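Local coordinates for uncharacterized protein (Parabacteroides merdae ATCC 43184, PDB 4OPW), which is of unknown function but is a putative adhesin of the DUF2807 family, probably serving in cell adhesion, at residues A2-L11 with A71-F79; N162-Y173 with M182-C193. All blocks are in the same frame, centred on the assembly; numbering follows the deposited sequence.

Contact 1: residues A2-L11 with A71-F79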
loop_
_atom_site.group_PDB
_atom_site.type_symbol
_atom_site.label_atom_id
_atom_site.label_comp_id
_atom_site.label_asym_id
_atom_site.label_seq_id
_atom_site.Cartn_x
_atom_site.Cartn_y
_atom_site.Cartn_z
ATOM N N ALA A 2 -16.944 -28.932 3.746
ATOM C CA ALA A 2 -17.469 -27.572 3.582
ATOM C C ALA A 2 -18.324 -27.458 2.324
ATOM O O ALA A 2 -17.931 -27.941 1.258
ATOM C CB ALA A 2 -16.329 -26.564 3.520
ATOM N N ASP A 3 -19.513 -26.860 2.467
ATOM C CA ASP A 3 -20.395 -26.647 1.341
ATOM C C ASP A 3 -19.762 -25.653 0.383
ATOM O O ASP A 3 -19.060 -24.734 0.816
ATOM C CB ASP A 3 -21.750 -26.085 1.818
ATOM C CG ASP A 3 -22.632 -27.008 2.649
ATOM O OD1 ASP A 3 -22.368 -28.235 2.667
ATOM O OD2 ASP A 3 -23.613 -26.507 3.248
ATOM N N HIS A 4 -19.993 -25.835 -0.905
ATOM C CA HIS A 4 -19.605 -24.822 -1.871
ATOM C C HIS A 4 -20.817 -23.952 -1.997
ATOM O O HIS A 4 -21.929 -24.481 -2.159
ATOM C CB HIS A 4 -19.209 -25.440 -3.213
ATOM C CG HIS A 4 -17.826 -25.978 -3.236
ATOM N ND1 HIS A 4 -16.811 -25.308 -3.876
ATOM C CD2 HIS A 4 -17.347 -27.141 -2.736
ATOM C CE1 HIS A 4 -15.739 -26.067 -3.730
ATOM N NE2 HIS A 4 -16.021 -27.185 -3.054
ATOM N N VAL A 5 -20.649 -22.642 -1.850
ATOM C CA VAL A 5 -21.790 -21.734 -1.975
ATOM C C VAL A 5 -21.476 -20.683 -3.040
ATOM O O VAL A 5 -20.323 -20.517 -3.439
ATOM C CB VAL A 5 -22.184 -21.059 -0.618
ATOM C CG1 VAL A 5 -22.651 -22.091 0.408
ATOM C CG2 VAL A 5 -21.045 -20.191 -0.068
ATOM N N LYS A 6 -22.493 -19.932 -3.450
ATOM C CA LYS A 6 -22.276 -18.823 -4.370
ATOM C C LYS A 6 -23.296 -17.747 -4.091
ATOM O O LYS A 6 -24.394 -18.042 -3.619
ATOM C CB LYS A 6 -22.319 -19.269 -5.855
ATOM C CG LYS A 6 -23.675 -19.787 -6.340
ATOM C CD LYS A 6 -23.629 -20.090 -7.831
ATOM C CE LYS A 6 -24.888 -20.750 -8.304
ATOM N NZ LYS A 6 -24.835 -21.024 -9.778
ATOM N N GLY A 7 -22.919 -16.513 -4.383
ATOM C CA GLY A 7 -23.804 -15.376 -4.213
ATOM C C GLY A 7 -25.057 -15.471 -5.060
ATOM O O GLY A 7 -25.005 -15.910 -6.219
ATOM N N ASN A 8 -26.205 -15.057 -4.482
ATOM C CA ASN A 8 -27.492 -15.089 -5.187
ATOM C C ASN A 8 -27.707 -13.796 -6.030
ATOM O O ASN A 8 -28.797 -13.585 -6.587
ATOM C CB ASN A 8 -28.643 -15.298 -4.176
ATOM C CG ASN A 8 -28.969 -14.100 -3.301
ATOM O OD1 ASN A 8 -28.312 -13.045 -3.342
ATOM N ND2 ASN A 8 -30.016 -14.230 -2.493
ATOM N N GLY A 9 -26.689 -12.930 -6.078
ATOM C CA GLY A 9 -26.723 -11.713 -6.886
ATOM C C GLY A 9 -27.475 -10.531 -6.313
ATOM O O GLY A 9 -27.541 -9.492 -6.967
ATOM N N LYS A 10 -28.032 -10.670 -5.093
ATOM C CA LYS A 10 -28.784 -9.604 -4.432
ATOM C C LYS A 10 -27.949 -9.045 -3.280
ATOM O O LYS A 10 -27.876 -9.640 -2.208
ATOM C CB LYS A 10 -30.151 -10.091 -3.938
ATOM C CG LYS A 10 -31.008 -10.645 -5.061
ATOM C CD LYS A 10 -32.293 -11.195 -4.548
ATOM C CE LYS A 10 -33.184 -11.668 -5.674
ATOM N NZ LYS A 10 -34.529 -12.032 -5.165
ATOM N N LEU A 11 -27.294 -7.911 -3.526
ATOM C CA LEU A 11 -26.453 -7.279 -2.520
ATOM C C LEU A 11 -27.274 -6.729 -1.368
ATOM O O LEU A 11 -28.367 -6.196 -1.574
ATOM C CB LEU A 11 -25.590 -6.152 -3.123
ATOM C CG LEU A 11 -24.577 -6.507 -4.223
ATOM C CD1 LEU A 11 -23.891 -5.232 -4.725
ATOM C CD2 LEU A 11 -23.503 -7.492 -3.707
ATOM N N ALA A 71 -17.448 -22.054 4.594
ATOM C CA ALA A 71 -17.798 -22.592 3.271
ATOM C C ALA A 71 -16.820 -22.098 2.262
ATOM O O ALA A 71 -16.145 -21.096 2.506
ATOM C CB ALA A 71 -19.212 -22.176 2.855
ATOM N N LYS A 72 -16.758 -22.776 1.107
ATOM C CA LYS A 72 -15.921 -22.324 -0.006
ATOM C C LYS A 72 -16.833 -21.441 -0.878
ATOM O O LYS A 72 -17.852 -21.925 -1.358
ATOM C CB LYS A 72 -15.351 -23.533 -0.791
ATOM C CG LYS A 72 -14.422 -24.424 0.036
ATOM C CD LYS A 72 -14.719 -25.902 -0.197
ATOM C CE LYS A 72 -13.723 -26.815 0.478
ATOM N NZ LYS A 72 -14.064 -28.249 0.274
ATOM N N VAL A 73 -16.497 -20.152 -1.038
ATOM C CA VAL A 73 -17.363 -19.258 -1.814
ATOM C C VAL A 73 -16.861 -19.291 -3.249
ATOM O O VAL A 73 -15.790 -18.772 -3.547
ATOM C CB VAL A 73 -17.429 -17.815 -1.216
ATOM C CG1 VAL A 73 -18.275 -16.895 -2.098
ATOM C CG2 VAL A 73 -17.986 -17.843 0.218
ATOM N N ASP A 74 -17.617 -19.928 -4.123
ATOM C CA ASP A 74 -17.232 -20.074 -5.529
ATOM C C ASP A 74 -17.349 -18.779 -6.318
ATOM O O ASP A 74 -16.646 -18.594 -7.319
ATOM C CB ASP A 74 -18.106 -21.144 -6.203
ATOM C CG ASP A 74 -17.848 -22.572 -5.736
ATOM O OD1 ASP A 74 -16.747 -22.836 -5.201
ATOM O OD2 ASP A 74 -18.724 -23.420 -5.934
ATOM N N HIS A 75 -18.297 -17.917 -5.911
ATOM C CA HIS A 75 -18.517 -16.627 -6.558
ATOM C C HIS A 75 -19.299 -15.694 -5.656
ATOM O O HIS A 75 -20.246 -16.115 -4.979
ATOM C CB HIS A 75 -19.279 -16.803 -7.899
ATOM C CG HIS A 75 -19.599 -15.502 -8.591
ATOM N ND1 HIS A 75 -20.849 -14.919 -8.476
ATOM C CD2 HIS A 75 -18.786 -14.669 -9.291
ATOM C CE1 HIS A 75 -20.790 -13.791 -9.182
ATOM N NE2 HIS A 75 -19.561 -13.583 -9.674
ATOM N N PHE A 76 -18.904 -14.418 -5.666
ATOM C CA PHE A 76 -19.654 -13.361 -5.003
ATOM C C PHE A 76 -19.792 -12.202 -5.984
ATOM O O PHE A 76 -18.947 -12.041 -6.878
ATOM C CB PHE A 76 -19.032 -12.929 -3.661
ATOM C CG PHE A 76 -17.627 -12.400 -3.758
ATOM C CD1 PHE A 76 -17.392 -11.050 -4.002
ATOM C CD2 PHE A 76 -16.531 -13.254 -3.633
ATOM C CE1 PHE A 76 -16.087 -10.558 -4.117
ATOM C CE2 PHE A 76 -15.228 -12.763 -3.741
ATOM C CZ PHE A 76 -15.013 -11.417 -3.977
ATOM N N THR A 77 -20.860 -11.410 -5.846
ATOM C CA THR A 77 -21.123 -10.304 -6.781
ATOM C C THR A 77 -20.179 -9.109 -6.507
ATOM O O THR A 77 -19.561 -8.573 -7.426
ATOM C CB THR A 77 -22.608 -9.908 -6.673
ATOM O OG1 THR A 77 -23.399 -11.059 -7.031
ATOM C CG2 THR A 77 -22.986 -8.712 -7.594
ATOM N N LYS A 78 -20.080 -8.719 -5.236
ATOM C CA LYS A 78 -19.214 -7.634 -4.781
ATOM C C LYS A 78 -19.029 -7.827 -3.296
ATOM O O LYS A 78 -19.880 -8.457 -2.656
ATOM C CB LYS A 78 -19.858 -6.256 -5.114
ATOM C CG LYS A 78 -18.885 -5.067 -4.998
ATOM C CD LYS A 78 -19.349 -3.890 -5.829
ATOM C CE LYS A 78 -18.448 -2.685 -5.687
ATOM N NZ LYS A 78 -17.072 -2.923 -6.229
ATOM N N PHE A 79 -17.910 -7.344 -2.758
ATOM C CA PHE A 79 -17.618 -7.475 -1.330
ATOM C C PHE A 79 -17.005 -6.140 -0.887
ATOM O O PHE A 79 -15.861 -5.833 -1.238
ATOM C CB PHE A 79 -16.696 -8.681 -1.086
ATOM C CG PHE A 79 -16.471 -9.180 0.329
ATOM C CD1 PHE A 79 -16.606 -8.326 1.419
ATOM C CD2 PHE A 79 -16.019 -10.475 0.559
ATOM C CE1 PHE A 79 -16.368 -8.782 2.717
ATOM C CE2 PHE A 79 -15.782 -10.933 1.856
ATOM C CZ PHE A 79 -15.956 -10.084 2.927
HETATM O O HOH W 1 -14.371 -29.447 2.904
HETATM O O HOH W 2 -23.062 -16.316 -8.034
#
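Val5 and Val73 pair in a short two-stranded parallel ladder, residues 4-6 beside 72-75, at the N-terminal end of a beta-rich putative adhesin. Its backbone bonds alternate between the strands: Lys72 N gives to Asp3 O, Val5 N to Lys72 O at 2.9 Å, and Asp74 N to Val5 O. Past the ladder, Gly7 N reaches His75 O at 2.8 Å. A water links Gly7 O to His75 ND1, and Asp48 receives both Gly9 N and Thr77 OG1, so this residue from elsewhere in the same chain links the two segments.

Apolar packing is slight. On the face of the two valines, CG2 of Val5 meets CG2 of Val73 at 3.9 Å and also touches Ala71 CB; further on, Leu11 CD2 lies against Thr77 CB.

The other face carries the polar and ring contacts. Lys72, its chain bent at chi2 (136°), lays CD over one face of the His4 ring in a CH-pi contact, 3.8 Å from the ring centroid, while its NZ shares a water with Ala2 N. At the ring edge, His4 ND1 donates an almost straight bond of 2.8 Å to the syn side of Asp74 OD1, which lies within 1° of the imidazole plane.

Contact 2: residues N162-Y173 with M182-C193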
loop_
_atom_site.group_PDB
_atom_site.type_symbol
_atom_site.label_atom_id
_atom_site.label_comp_id
_atom_site.label_asym_id
_atom_site.label_seq_id
_atom_site.Cartn_x
_atom_site.Cartn_y
_atom_site.Cartn_z
ATOM N N ASN A 162 3.403 5.193 -6.568
ATOM C CA ASN A 162 3.294 6.589 -6.984
ATOM C C ASN A 162 3.088 7.460 -5.759
ATOM O O ASN A 162 2.049 7.377 -5.111
ATOM C CB ASN A 162 2.148 6.755 -7.991
ATOM C CG ASN A 162 1.976 8.152 -8.538
ATOM O OD1 ASN A 162 2.744 9.066 -8.245
ATOM N ND2 ASN A 162 0.929 8.346 -9.326
ATOM N N LEU A 163 4.099 8.273 -5.431
ATOM C CA LEU A 163 4.103 9.196 -4.282
ATOM C C LEU A 163 4.005 10.578 -4.871
ATOM O O LEU A 163 4.991 11.114 -5.366
ATOM C CB LEU A 163 5.378 9.021 -3.433
ATOM C CG LEU A 163 5.760 7.593 -3.009
ATOM C CD1 LEU A 163 7.037 7.605 -2.183
ATOM C CD2 LEU A 163 4.624 6.922 -2.202
ATOM N N LYS A 164 2.784 11.088 -4.952
ATOM C CA LYS A 164 2.457 12.329 -5.662
ATOM C C LYS A 164 3.072 13.607 -5.085
ATOM O O LYS A 164 3.453 14.488 -5.858
ATOM C CB LYS A 164 0.940 12.511 -5.717
ATOM C CG LYS A 164 0.237 11.488 -6.611
ATOM C CD LYS A 164 -1.225 11.854 -6.786
ATOM C CE LYS A 164 -1.926 10.970 -7.786
ATOM N NZ LYS A 164 -3.403 11.111 -7.704
ATOM N N ALA A 165 3.128 13.748 -3.755
ATOM C CA ALA A 165 3.610 14.977 -3.124
ATOM C C ALA A 165 4.091 14.735 -1.730
ATOM O O ALA A 165 3.682 13.768 -1.094
ATOM C CB ALA A 165 2.477 16.013 -3.083
ATOM N N GLY A 166 4.898 15.664 -1.227
ATOM C CA GLY A 166 5.337 15.577 0.155
ATOM C C GLY A 166 6.807 15.728 0.441
ATOM O O GLY A 166 7.575 16.226 -0.389
ATOM N N ASN A 167 7.181 15.315 1.660
ATOM C CA ASN A 167 8.524 15.452 2.200
ATOM C C ASN A 167 8.922 14.301 3.084
ATOM O O ASN A 167 8.116 13.805 3.857
ATOM C CB ASN A 167 8.608 16.751 3.038
ATOM C CG ASN A 167 8.464 18.026 2.242
ATOM O OD1 ASN A 167 9.458 18.630 1.807
ATOM N ND2 ASN A 167 7.228 18.472 2.068
ATOM N N ALA A 168 10.181 13.897 2.990
ATOM C CA ALA A 168 10.818 12.911 3.869
ATOM C C ALA A 168 12.195 13.432 4.225
ATOM O O ALA A 168 12.763 14.185 3.439
ATOM C CB ALA A 168 10.918 11.547 3.201
ATOM N N GLU A 169 12.726 13.083 5.401
ATOM C CA GLU A 169 14.076 13.527 5.774
ATOM C C GLU A 169 15.114 12.604 5.133
ATOM O O GLU A 169 16.176 13.063 4.698
ATOM C CB GLU A 169 14.250 13.585 7.307
ATOM C CG GLU A 169 13.524 14.755 7.942
ATOM C CD GLU A 169 14.160 16.087 7.604
ATOM O OE1 GLU A 169 15.259 16.374 8.131
ATOM O OE2 GLU A 169 13.605 16.801 6.739
ATOM N N GLU A 170 14.783 11.298 5.062
ATOM C CA GLU A 170 15.603 10.239 4.473
ATOM C C GLU A 170 14.701 9.302 3.714
ATOM O O GLU A 170 13.589 9.026 4.177
ATOM C CB GLU A 170 16.366 9.416 5.534
ATOM C CG GLU A 170 17.281 10.196 6.468
ATOM C CD GLU A 170 17.982 9.351 7.520
ATOM O OE1 GLU A 170 17.382 8.359 7.995
ATOM O OE2 GLU A 170 19.128 9.701 7.884
ATOM N N ALA A 171 15.164 8.801 2.563
ATOM C CA ALA A 171 14.380 7.819 1.815
ATOM C C ALA A 171 15.263 6.715 1.284
ATOM O O ALA A 171 16.359 6.983 0.777
ATOM C CB ALA A 171 13.617 8.478 0.664
ATOM N N ASP A 172 14.777 5.467 1.404
ATOM C CA ASP A 172 15.415 4.291 0.836
ATOM C C ASP A 172 14.478 3.761 -0.221
ATOM O O ASP A 172 13.372 3.314 0.115
ATOM C CB ASP A 172 15.725 3.216 1.897
ATOM C CG ASP A 172 16.792 3.556 2.921
ATOM O OD1 ASP A 172 17.613 4.456 2.649
ATOM O OD2 ASP A 172 16.833 2.888 3.976
ATOM N N TYR A 173 14.872 3.891 -1.496
ATOM C CA TYR A 173 14.081 3.413 -2.626
ATOM C C TYR A 173 14.741 2.195 -3.207
ATOM O O TYR A 173 15.956 2.225 -3.461
ATOM C CB TYR A 173 13.940 4.491 -3.707
ATOM C CG TYR A 173 13.208 5.746 -3.301
ATOM C CD1 TYR A 173 11.836 5.733 -3.078
ATOM C CD2 TYR A 173 13.860 6.975 -3.268
ATOM C CE1 TYR A 173 11.139 6.903 -2.777
ATOM C CE2 TYR A 173 13.171 8.154 -2.988
ATOM C CZ TYR A 173 11.811 8.111 -2.731
ATOM O OH TYR A 173 11.106 9.263 -2.481
HETATM N N MSE A 182 7.390 6.282 -8.830
HETATM C CA MSE A 182 7.114 7.633 -9.325
HETATM C C MSE A 182 7.093 8.555 -8.111
HETATM O O MSE A 182 6.058 8.661 -7.423
HETATM C CB MSE A 182 5.794 7.668 -10.108
HETATM C CG MSE A 182 5.874 7.001 -11.476
HETATM SE SE MSE A 182 4.119 6.396 -12.051
HETATM C CE MSE A 182 3.969 4.824 -10.945
ATOM N N ALA A 183 8.256 9.154 -7.779
ATOM C CA ALA A 183 8.380 10.001 -6.601
ATOM C C ALA A 183 9.117 11.320 -6.867
ATOM O O ALA A 183 9.787 11.833 -5.970
ATOM C CB ALA A 183 9.066 9.231 -5.473
ATOM N N PHE A 184 8.915 11.932 -8.065
ATOM C CA PHE A 184 9.475 13.268 -8.311
ATOM C C PHE A 184 8.855 14.321 -7.363
ATOM O O PHE A 184 9.493 15.333 -7.046
ATOM C CB PHE A 184 9.210 13.710 -9.759
ATOM C CG PHE A 184 10.094 13.149 -10.843
ATOM C CD1 PHE A 184 11.463 12.994 -10.638
ATOM C CD2 PHE A 184 9.579 12.871 -12.105
ATOM C CE1 PHE A 184 12.291 12.511 -11.657
ATOM C CE2 PHE A 184 10.414 12.420 -13.138
ATOM C CZ PHE A 184 11.761 12.229 -12.900
ATOM N N GLY A 185 7.618 14.064 -6.927
ATOM C CA GLY A 185 6.868 14.970 -6.058
ATOM C C GLY A 185 7.278 14.990 -4.597
ATOM O O GLY A 185 6.804 15.846 -3.841
ATOM N N VAL A 186 8.124 14.035 -4.158
ATOM C CA VAL A 186 8.544 13.964 -2.761
ATOM C C VAL A 186 9.983 14.479 -2.617
ATOM O O VAL A 186 10.934 13.825 -3.063
ATOM C CB VAL A 186 8.373 12.535 -2.155
ATOM C CG1 VAL A 186 8.852 12.487 -0.701
ATOM C CG2 VAL A 186 6.917 12.088 -2.245
ATOM N N ALA A 187 10.131 15.640 -1.969
ATOM C CA ALA A 187 11.451 16.217 -1.724
ATOM C C ALA A 187 12.088 15.539 -0.508
ATOM O O ALA A 187 11.487 15.473 0.573
ATOM C CB ALA A 187 11.361 17.716 -1.518
ATOM N N VAL A 188 13.308 15.018 -0.699
ATOM C CA VAL A 188 14.052 14.307 0.347
ATOM C C VAL A 188 15.520 14.755 0.358
ATOM O O VAL A 188 16.185 14.508 -0.636
ATOM C CB VAL A 188 14.003 12.759 0.188
ATOM C CG1 VAL A 188 14.638 12.078 1.400
ATOM C CG2 VAL A 188 12.593 12.229 -0.083
ATOM N N PRO A 189 16.093 15.238 1.482
ATOM C CA PRO A 189 17.522 15.608 1.474
ATOM C C PRO A 189 18.488 14.427 1.247
ATOM O O PRO A 189 19.390 14.554 0.419
ATOM C CB PRO A 189 17.736 16.239 2.861
ATOM C CG PRO A 189 16.382 16.663 3.306
ATOM C CD PRO A 189 15.456 15.611 2.758
ATOM N N GLU A 190 18.286 13.283 1.946
ATOM C CA GLU A 190 19.175 12.109 1.865
ATOM C C GLU A 190 18.470 10.924 1.223
ATOM O O GLU A 190 17.567 10.340 1.829
ATOM C CB GLU A 190 19.679 11.706 3.268
ATOM C CG GLU A 190 20.513 12.751 3.992
ATOM C CD GLU A 190 21.764 13.202 3.267
ATOM O OE1 GLU A 190 22.554 12.334 2.827
ATOM O OE2 GLU A 190 21.949 14.432 3.135
ATOM N N VAL A 191 18.896 10.546 -0.003
ATOM C CA VAL A 191 18.263 9.436 -0.721
ATOM C C VAL A 191 19.250 8.328 -1.034
ATOM O O VAL A 191 20.396 8.589 -1.435
ATOM C CB VAL A 191 17.574 9.912 -2.048
ATOM C CG1 VAL A 191 16.925 8.746 -2.827
ATOM C CG2 VAL A 191 16.534 10.998 -1.784
ATOM N N ASN A 192 18.792 7.082 -0.854
ATOM C CA ASN A 192 19.476 5.860 -1.243
ATOM C C ASN A 192 18.568 5.174 -2.265
ATOM O O ASN A 192 17.412 4.903 -1.946
ATOM C CB ASN A 192 19.758 4.960 -0.032
ATOM C CG ASN A 192 21.219 4.902 0.334
ATOM O OD1 ASN A 192 21.798 5.864 0.852
ATOM N ND2 ASN A 192 21.854 3.776 0.050
ATOM N N CYS A 193 19.052 4.951 -3.500
ATOM C CA CYS A 193 18.229 4.323 -4.555
ATOM C C CYS A 193 18.970 3.170 -5.174
ATOM O O CYS A 193 20.106 3.335 -5.638
ATOM C CB CYS A 193 17.787 5.336 -5.608
ATOM S SG CYS A 193 16.535 4.715 -6.770
HETATM O O HOH W 3 5.635 12.129 -7.720
HETATM O O HOH W 4 11.940 17.532 2.407
HETATM O O HOH W 5 11.695 11.400 -4.099
#
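Tyr173 OH donates to a water at 2.7 Å, and the same water gives its two hydrogens to Ala183 O and Val186 O, so one water joins the tyrosine to two carbonyls of the neighbouring turn. The ring is brought there by its first torsion, CG anti to the carbonyl carbon (chi1 -63°). Val191 CG1 touches the ring edge near its plane, 3.6 Å from Tyr173 CD2, while Ala183 CB lies 3.6 Å from Tyr173 OH. The side chains of Tyr173 and Val188 approach from opposite directions, CG2 of Val188 lying near the hydroxyl. Leu151 and Cys153 of strand 150-156 and Ile203 of strand 200-205 also touch the tyrosine.

The apolar packing continues around the bend. Val188 straddles two alanines, CG2 against Ala168 CB at 3.7 Å and CG1 against Ala171 CB at 3.8 Å. Leu163 CB meets Val186 CG2 at 3.6 Å.

The backbones run in parallel register: along the strands, residues pair with those twenty further on. Leu163 N bonds to Met182 O; Ala187 N and Ala168 N bond to Gly166 O and Ala187 O; Ala171 N bonds to Glu190 O, Asn192 N to Ala171 O, and Tyr173 N to Asn192 O at 2.8 Å. At the corner a water bridges Leu163 O and Gly185 N; on the next face another joins Asn167 OD1 to Ala187 O. On the outward face, Asp172 OD2 forms a salt bridge with Lys150. Short parallel strands, corners that turn the chain between faces, and side chains stacked inside from one coil to the next are typical of a right-handed beta-helix, consistent with the pectate-lyase-like clan of this family.

Overall arrangement
Contact 1 and contact 2 lie on opposite sides of the chain's centre, about 43 Å apart between centres and about 20 Å at their nearest atoms, and do not touch. They follow one another in sequence. Contact 1 is a surface pairing about 27 Å from the chain centre, joining segments whose closest ends are 60 residues apart; contact 2, partly buried, sits about 16 Å from that centre and joins segments separated by eight residues. Parallel pairing is common to both, but only contact 2 repeats it around several faces. A 1,2-ethanediol, probably from crystallisation, lies about 3 Å from the Ala187 side chain in contact 2.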